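Local coordinates for extracellular solute-binding protein family 1 (Arthrobacter chlorophenolicus, PDB 4R2F) that probably serves as the extracellular solute-binding component of a sugar transporter, holding the disaccharide laminaribiose in its pocket, at residues N206-G218 / I297-F309. Numbering follows the deposited sequence.
Sequences NHLMIMMMLNNGG and IAGPHGDKAALIF. With BGC (beta-D-glucopyranose), chain B.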
ATOM      1  N   ASN A 206       6.180  -7.066   3.922  1.00 28.59           N
ATOM      2  CA  ASN A 206       6.951  -5.821   4.081  1.00 27.60           C
ATOM      3  C   ASN A 206       6.136  -4.823   4.874  1.00 43.02           C
ATOM      4  O   ASN A 206       6.639  -4.160   5.777  1.00 27.77           O
ATOM      5  CB  ASN A 206       7.263  -5.195   2.724  1.00 35.25           C
ATOM      6  CG  ASN A 206       8.308  -5.945   1.929  1.00 36.42           C
ATOM      7  OD1 ASN A 206       8.603  -5.570   0.801  1.00 41.27           O
ATOM      8  ND2 ASN A 206       8.917  -6.955   2.522  1.00 27.11           N
ATOM      9  N   HIS A 207       4.852  -4.727   4.543  1.00 30.14           N
ATOM     10  CA  HIS A 207       4.032  -3.681   5.098  1.00 32.53           C
ATOM     11  C   HIS A 207       3.705  -3.968   6.544  1.00 22.34           C
ATOM     12  O   HIS A 207       3.599  -3.050   7.352  1.00 30.63           O
ATOM     13  CB  HIS A 207       2.758  -3.518   4.289  1.00 33.95           C
ATOM     14  CG  HIS A 207       3.000  -3.122   2.867  1.00 21.94           C
ATOM     15  ND1 HIS A 207       2.003  -3.107   1.916  1.00 27.34           N
ATOM     16  CD2 HIS A 207       4.128  -2.702   2.236  1.00 30.72           C
ATOM     17  CE1 HIS A 207       2.504  -2.706   0.760  1.00 26.56           C
ATOM     18  NE2 HIS A 207       3.791  -2.450   0.932  1.00 28.08           N
ATOM     19  N   LEU A 208       3.550  -5.251   6.847  1.00 29.66           N
ATOM     20  CA  LEU A 208       3.352  -5.714   8.187  1.00 29.56           C
ATOM     21  C   LEU A 208       4.537  -5.314   9.064  1.00 32.42           C
ATOM     22  O   LEU A 208       4.339  -4.896  10.184  1.00 26.33           O
ATOM     23  CB  LEU A 208       3.176  -7.235   8.207  1.00 31.89           C
ATOM     24  CG  LEU A 208       2.871  -7.853   9.560  1.00 38.21           C
ATOM     25  CD1 LEU A 208       1.652  -7.225  10.242  1.00 34.38           C
ATOM     26  CD2 LEU A 208       2.701  -9.356   9.410  1.00 38.44           C
ATOM     27  N   MET A 209       5.760  -5.459   8.563  1.00 32.05           N
ATOM     28  CA  MET A 209       6.967  -5.166   9.385  1.00 32.66           C
ATOM     29  C   MET A 209       6.859  -3.714   9.870  1.00 32.36           C
ATOM     30  O   MET A 209       6.889  -3.426  11.085  1.00 30.32           O
ATOM     31  CB  MET A 209       8.268  -5.382   8.591  1.00 33.58           C
ATOM     32  CG  MET A 209       8.597  -6.820   8.146  1.00 39.60           C
ATOM     33  SD  MET A 209       8.721  -8.083   9.431  1.00 25.17           S
ATOM     34  CE  MET A 209       7.096  -8.811   9.363  1.00 33.81           C
ATOM     35  N   ILE A 210       6.618  -2.822   8.917  1.00 31.51           N
ATOM     36  CA  ILE A 210       6.554  -1.401   9.208  1.00 31.46           C
ATOM     37  C   ILE A 210       5.290  -1.053   9.969  1.00 35.56           C
ATOM     38  O   ILE A 210       5.357  -0.270  10.913  1.00 29.41           O
ATOM     39  CB  ILE A 210       6.643  -0.515   7.946  1.00 27.23           C
ATOM     40  CG1 ILE A 210       7.837  -0.901   7.077  1.00 33.45           C
ATOM     41  CG2 ILE A 210       6.732   0.967   8.342  1.00 41.09           C
ATOM     42  CD1 ILE A 210       9.175  -0.727   7.741  1.00 36.26           C
ATOM     43  N   MET A 211       4.146  -1.633   9.604  1.00 28.44           N
ATOM     44  CA  MET A 211       2.915  -1.387  10.395  1.00 25.68           C
ATOM     45  C   MET A 211       3.100  -1.709  11.863  1.00 39.44           C
ATOM     46  O   MET A 211       2.621  -0.939  12.725  1.00 29.96           O
ATOM     47  CB  MET A 211       1.663  -2.123   9.888  1.00 30.27           C
ATOM     48  CG  MET A 211       0.397  -1.740  10.693  1.00 29.62           C
ATOM     49  SD  MET A 211       0.172  -2.779  12.162  1.00 34.85           S
ATOM     50  CE  MET A 211      -0.831  -4.082  11.435  1.00 51.52           C
ATOM     51  N   MET A 212       3.783  -2.818  12.175  1.00 24.14           N
ATOM     52  CA  MET A 212       3.896  -3.180  13.593  1.00 31.24           C
ATOM     53  C   MET A 212       4.843  -2.253  14.346  1.00 25.58           C
ATOM     54  O   MET A 212       4.598  -1.948  15.526  1.00 30.61           O
ATOM     55  CB  MET A 212       4.269  -4.648  13.805  1.00 32.46           C
ATOM     56  CG  MET A 212       3.195  -5.620  13.304  1.00 35.04           C
ATOM     57  SD  MET A 212       1.633  -5.594  14.208  1.00 29.94           S
ATOM     58  CE  MET A 212       2.179  -6.558  15.579  1.00 35.10           C
ATOM     59  N   MET A 213       5.882  -1.784  13.675  1.00 28.86           N
ATOM     60  CA  MET A 213       6.767  -0.750  14.262  1.00 31.40           C
ATOM     61  C   MET A 213       5.922   0.498  14.556  1.00 35.09           C
ATOM     62  O   MET A 213       5.953   1.031  15.662  1.00 36.10           O
ATOM     63  CB  MET A 213       7.944  -0.402  13.321  1.00 32.43           C
ATOM     64  CG  MET A 213       9.002  -1.497  13.107  1.00 35.52           C
ATOM     65  SD  MET A 213      10.243  -1.036  11.877  1.00 33.83           S
ATOM     66  CE  MET A 213      10.606  -2.589  11.148  1.00 37.75           C
ATOM     67  N   LEU A 214       5.137   0.950  13.579  1.00 31.75           N
ATOM     68  CA  LEU A 214       4.300   2.151  13.781  1.00 29.64           C
ATOM     69  C   LEU A 214       3.299   1.969  14.904  1.00 33.11           C
ATOM     70  O   LEU A 214       3.102   2.855  15.723  1.00 37.83           O
ATOM     71  CB  LEU A 214       3.572   2.511  12.489  1.00 28.77           C
ATOM     72  CG  LEU A 214       4.468   2.871  11.309  1.00 34.42           C
ATOM     73  CD1 LEU A 214       3.584   3.281  10.146  1.00 39.41           C
ATOM     74  CD2 LEU A 214       5.451   3.970  11.630  1.00 41.78           C
ATOM     75  N   ASN A 215       2.711   0.780  14.964  1.00 31.51           N
ATOM     76  CA  ASN A 215       1.756   0.436  15.999  1.00 26.95           C
ATOM     77  C   ASN A 215       2.369   0.482  17.401  1.00 33.12           C
ATOM     78  O   ASN A 215       1.661   0.684  18.369  1.00 33.79           O
ATOM     79  CB  ASN A 215       1.181  -0.939  15.686  1.00 36.31           C
ATOM     80  CG  ASN A 215      -0.114  -1.244  16.406  1.00 45.53           C
ATOM     81  OD1 ASN A 215      -0.526  -0.568  17.349  1.00 42.13           O
ATOM     82  ND2 ASN A 215      -0.765  -2.301  15.957  1.00 46.19           N
ATOM     83  N   ASN A 216       3.680   0.338  17.519  1.00 32.26           N
ATOM     84  CA  ASN A 216       4.322   0.449  18.821  1.00 36.24           C
ATOM     85  C   ASN A 216       5.016   1.788  19.055  1.00 41.28           C
ATOM     86  O   ASN A 216       5.920   1.877  19.893  1.00 35.65           O
ATOM     87  CB  ASN A 216       5.353  -0.665  18.962  1.00 34.16           C
ATOM     88  CG  ASN A 216       5.733  -0.943  20.411  1.00 28.88           C
ATOM     89  OD1 ASN A 216       4.915  -0.813  21.324  1.00 42.71           O
ATOM     90  ND2 ASN A 216       6.973  -1.388  20.611  1.00 39.38           N
ATOM     91  N   GLY A 217       4.606   2.828  18.329  1.00 37.43           N
ATOM     92  CA  GLY A 217       5.209   4.145  18.481  1.00 41.05           C
ATOM     93  C   GLY A 217       6.589   4.250  17.858  1.00 46.27           C
ATOM     94  O   GLY A 217       7.299   5.196  18.112  1.00 35.76           O
ATOM     95  N   GLY A 218       6.969   3.283  17.030  1.00 39.64           N
ATOM     96  CA  GLY A 218       8.277   3.288  16.371  1.00 30.23           C
ATOM     97  C   GLY A 218       8.208   3.814  14.974  1.00 36.83           C
ATOM     98  O   GLY A 218       7.417   4.701  14.686  1.00 41.30           O
ATOM     99  N   ILE A 297      -5.722  -2.319  16.863  1.00 28.51           N
ATOM    100  CA  ILE A 297      -5.305  -2.796  18.176  1.00 28.95           C
ATOM    101  C   ILE A 297      -4.199  -1.924  18.740  1.00 36.74           C
ATOM    102  O   ILE A 297      -3.442  -1.281  18.010  1.00 30.67           O
ATOM    103  CB  ILE A 297      -4.804  -4.234  18.125  1.00 33.45           C
ATOM    104  CG1 ILE A 297      -3.553  -4.361  17.235  1.00 31.17           C
ATOM    105  CG2 ILE A 297      -5.931  -5.148  17.616  1.00 30.43           C
ATOM    106  CD1 ILE A 297      -3.113  -5.797  17.044  1.00 42.40           C
ATOM    107  N   ALA A 298      -4.102  -1.940  20.058  1.00 27.98           N
ATOM    108  CA  ALA A 298      -3.113  -1.146  20.761  1.00 38.35           C
ATOM    109  C   ALA A 298      -1.842  -1.940  20.965  1.00 47.06           C
ATOM    110  O   ALA A 298      -1.882  -3.126  21.270  1.00 34.20           O
ATOM    111  CB  ALA A 298      -3.676  -0.697  22.109  1.00 40.63           C
ATOM    112  N   GLY A 299      -0.710  -1.270  20.786  1.00 29.11           N
ATOM    113  CA  GLY A 299       0.591  -1.822  21.172  1.00 36.90           C
ATOM    114  C   GLY A 299       0.717  -1.900  22.693  1.00 37.07           C
ATOM    115  O   GLY A 299      -0.155  -1.413  23.432  1.00 33.79           O
ATOM    116  N   PRO A 300       1.795  -2.522  23.179  1.00 36.59           N
ATOM    117  CA  PRO A 300       1.939  -2.770  24.612  1.00 34.86           C
ATOM    118  C   PRO A 300       2.100  -1.496  25.469  1.00 38.64           C
ATOM    119  O   PRO A 300       1.893  -1.555  26.656  1.00 43.50           O
ATOM    120  CB  PRO A 300       3.186  -3.666  24.690  1.00 35.60           C
ATOM    121  CG  PRO A 300       3.934  -3.393  23.431  1.00 42.02           C
ATOM    122  CD  PRO A 300       2.907  -3.083  22.394  1.00 40.88           C
ATOM    123  N   HIS A 301       2.427  -0.366  24.852  1.00 41.50           N
ATOM    124  CA  HIS A 301       2.487   0.918  25.529  1.00 42.87           C
ATOM    125  C   HIS A 301       1.251   1.790  25.244  1.00 44.96           C
ATOM    126  O   HIS A 301       1.226   2.947  25.605  1.00 41.95           O
ATOM    127  CB  HIS A 301       3.757   1.670  25.094  1.00 36.98           C
ATOM    128  CG  HIS A 301       5.022   0.887  25.285  1.00 57.12           C
ATOM    129  ND1 HIS A 301       5.593   0.683  26.522  1.00 61.56           N
ATOM    130  CD2 HIS A 301       5.832   0.272  24.392  1.00 53.16           C
ATOM    131  CE1 HIS A 301       6.701  -0.023  26.384  1.00 64.93           C
ATOM    132  NE2 HIS A 301       6.868  -0.286  25.100  1.00 51.03           N
ATOM    133  N   GLY A 302       0.237   1.246  24.588  1.00 38.31           N
ATOM    134  CA  GLY A 302      -0.980   1.992  24.308  1.00 36.38           C
ATOM    135  C   GLY A 302      -1.080   2.676  22.950  1.00 45.48           C
ATOM    136  O   GLY A 302      -2.116   3.254  22.633  1.00 39.71           O
ATOM    137  N   ASP A 303      -0.032   2.587  22.135  1.00 37.19           N
ATOM    138  CA  ASP A 303      -0.001   3.260  20.843  1.00 36.93           C
ATOM    139  C   ASP A 303      -0.942   2.621  19.807  1.00 45.70           C
ATOM    140  O   ASP A 303      -1.097   1.401  19.749  1.00 34.84           O
ATOM    141  CB  ASP A 303       1.418   3.295  20.275  1.00 39.21           C
ATOM    142  CG  ASP A 303       2.402   3.997  21.202  1.00 47.94           C
ATOM    143  OD1 ASP A 303       2.856   3.376  22.185  1.00 46.71           O
ATOM    144  OD2 ASP A 303       2.745   5.155  20.923  1.00 55.27           O
ATOM    145  N   LYS A 304      -1.544   3.483  18.990  1.00 40.43           N
ATOM    146  CA  LYS A 304      -2.420   3.095  17.886  1.00 38.13           C
ATOM    147  C   LYS A 304      -1.870   3.699  16.610  1.00 32.40           C
ATOM    148  O   LYS A 304      -1.507   4.869  16.593  1.00 40.97           O
ATOM    149  CB  LYS A 304      -3.804   3.663  18.120  1.00 46.34           C
ATOM    150  CG  LYS A 304      -4.414   3.223  19.431  1.00 58.08           C
ATOM    151  CD  LYS A 304      -4.856   1.785  19.308  1.00 53.10           C
ATOM    152  CE  LYS A 304      -6.256   1.730  18.749  1.00 50.70           C
ATOM    153  NZ  LYS A 304      -7.217   1.816  19.881  1.00 58.93           N
ATOM    154  N   ALA A 305      -1.773   2.889  15.559  1.00 34.06           N
ATOM    155  CA  ALA A 305      -1.436   3.385  14.221  1.00 33.08           C
ATOM    156  C   ALA A 305      -2.002   2.487  13.130  1.00 35.84           C
ATOM    157  O   ALA A 305      -2.197   1.291  13.345  1.00 34.82           O
ATOM    158  CB  ALA A 305       0.065   3.512  14.057  1.00 44.79           C
ATOM    159  N   ALA A 306      -2.273   3.094  11.972  1.00 31.68           N
ATOM    160  CA  ALA A 306      -2.571   2.386  10.730  1.00 39.62           C
ATOM    161  C   ALA A 306      -1.550   2.818   9.693  1.00 33.59           C
ATOM    162  O   ALA A 306      -1.061   3.946   9.730  1.00 43.12           O
ATOM    163  CB  ALA A 306      -3.981   2.713  10.237  1.00 31.07           C
ATOM    164  N   LEU A 307      -1.204   1.902   8.801  1.00 26.33           N
ATOM    165  CA  LEU A 307      -0.261   2.164   7.711  1.00 27.07           C
ATOM    166  C   LEU A 307      -1.055   2.563   6.468  1.00 30.41           C
ATOM    167  O   LEU A 307      -2.043   1.912   6.133  1.00 32.18           O
ATOM    168  CB  LEU A 307       0.554   0.927   7.426  1.00 26.79           C
ATOM    169  CG  LEU A 307       1.494   0.985   6.230  1.00 29.48           C
ATOM    170  CD1 LEU A 307       2.513   2.106   6.436  1.00 29.17           C
ATOM    171  CD2 LEU A 307       2.199  -0.340   6.070  1.00 31.81           C
ATOM    172  N   ILE A 308      -0.622   3.636   5.809  1.00 26.93           N
ATOM    173  CA  ILE A 308      -1.252   4.131   4.587  1.00 25.20           C
ATOM    174  C   ILE A 308      -0.206   4.541   3.537  1.00 25.48           C
ATOM    175  O   ILE A 308       0.880   5.019   3.885  1.00 33.72           O
ATOM    176  CB  ILE A 308      -2.218   5.290   4.917  1.00 26.50           C
ATOM    177  CG1 ILE A 308      -3.288   5.456   3.833  1.00 37.05           C
ATOM    178  CG2 ILE A 308      -1.470   6.608   5.152  1.00 29.72           C
ATOM    179  CD1 ILE A 308      -4.419   6.372   4.299  1.00 31.78           C
ATOM    180  N   PHE A 309      -0.553   4.312   2.259  1.00 25.13           N
ATOM    181  CA  PHE A 309       0.264   4.653   1.087  1.00 25.94           C
ATOM    182  C   PHE A 309      -0.488   5.704   0.261  1.00 30.05           C
ATOM    183  O   PHE A 309      -1.611   5.467  -0.178  1.00 29.02           O
ATOM    184  CB  PHE A 309       0.571   3.434   0.215  1.00 36.90           C
ATOM    185  CG  PHE A 309       1.380   2.406   0.922  1.00 31.80           C
ATOM    186  CD1 PHE A 309       0.756   1.468   1.728  1.00 29.21           C
ATOM    187  CD2 PHE A 309       2.763   2.404   0.829  1.00 23.33           C
ATOM    188  CE1 PHE A 309       1.496   0.518   2.433  1.00 29.82           C
ATOM    189  CE2 PHE A 309       3.516   1.453   1.521  1.00 27.20           C
ATOM    190  CZ  PHE A 309       2.872   0.524   2.332  1.00 29.35           C
TER
HETATM  191  C2  BGC B   2       1.300   0.192  -2.152  1.00 26.35           C
HETATM  192  C3  BGC B   2       2.340   1.084  -2.832  1.00 29.82           C
HETATM  193  C4  BGC B   2       3.737   0.535  -2.580  1.00 26.66           C
HETATM  194  C5  BGC B   2       3.814  -0.920  -3.023  1.00 26.83           C
HETATM  195  C6  BGC B   2       5.167  -1.555  -2.675  1.00 27.09           C
HETATM  196  C1  BGC B   2       1.465  -1.187  -2.768  1.00 24.00           C
HETATM  197  O2  BGC B   2      -0.017   0.689  -2.360  1.00 27.54           O
HETATM  198  O3  BGC B   2       2.245   2.421  -2.342  1.00 24.55           O
HETATM  199  O4  BGC B   2       4.685   1.262  -3.351  1.00 29.45           O
HETATM  200  O5  BGC B   2       2.766  -1.682  -2.414  1.00 23.42           O
HETATM  201  O6  BGC B   2       5.399  -1.608  -1.250  1.00 26.87           O
HETATM  202  O   HOH W   1       2.772   0.567  22.132  1.00 36.09           O
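The sugar pocket of this periplasmic-binding-protein-type fold is walled here by His207 and Phe309, where helix 204-215 packs across strand 306-316; the axes of the short segments 206-215 and 306-309 come within 7.8 Å. Phe309 CZ sits over the centre of the His207 imidazole, 3.4 Å from NE2, with the ring planes turned 40° apart. His207 NE2 donates a nearly straight hydrogen bond (172°) to O6 of one glucose of the laminaribiose, 2.8 Å away, while ND1 is bonded to Arg156, which fixes the rotation of the ring. C2 of this glucose lies over one face of the Phe309 ring, offset toward its rim, and Phe380 meets Phe309 edge-to-face. Replacing Phe309 by an alanine is likely to leave the imidazole face and the sugar without their shared aromatic wall, and the His207 ring less firmly positioned for O6. Behind the pocket, with CG of Leu307 swung opposite its backbone N (chi1 174°), the side chain reaches the helix: CD2 lies 3.7 Å from His207 CB and CD1 4.0 Å from Leu214 CD1. Ala305 CB then packs against Leu214 CB. Past Asn215 the helix ends in a Schellman motif with Gly217 as C-prime residue: Gly218 N bonds to Met213 O and Gly217 N to Leu214 O. Asp303 turns toward this end and forms a salt bridge with Arg233, which also binds Asn216 O. One water links the segments, donating to Asn216 OD1 (2.7 Å) and Asp303 OD1 (2.8 Å) and accepting from His301 N (2.9 Å).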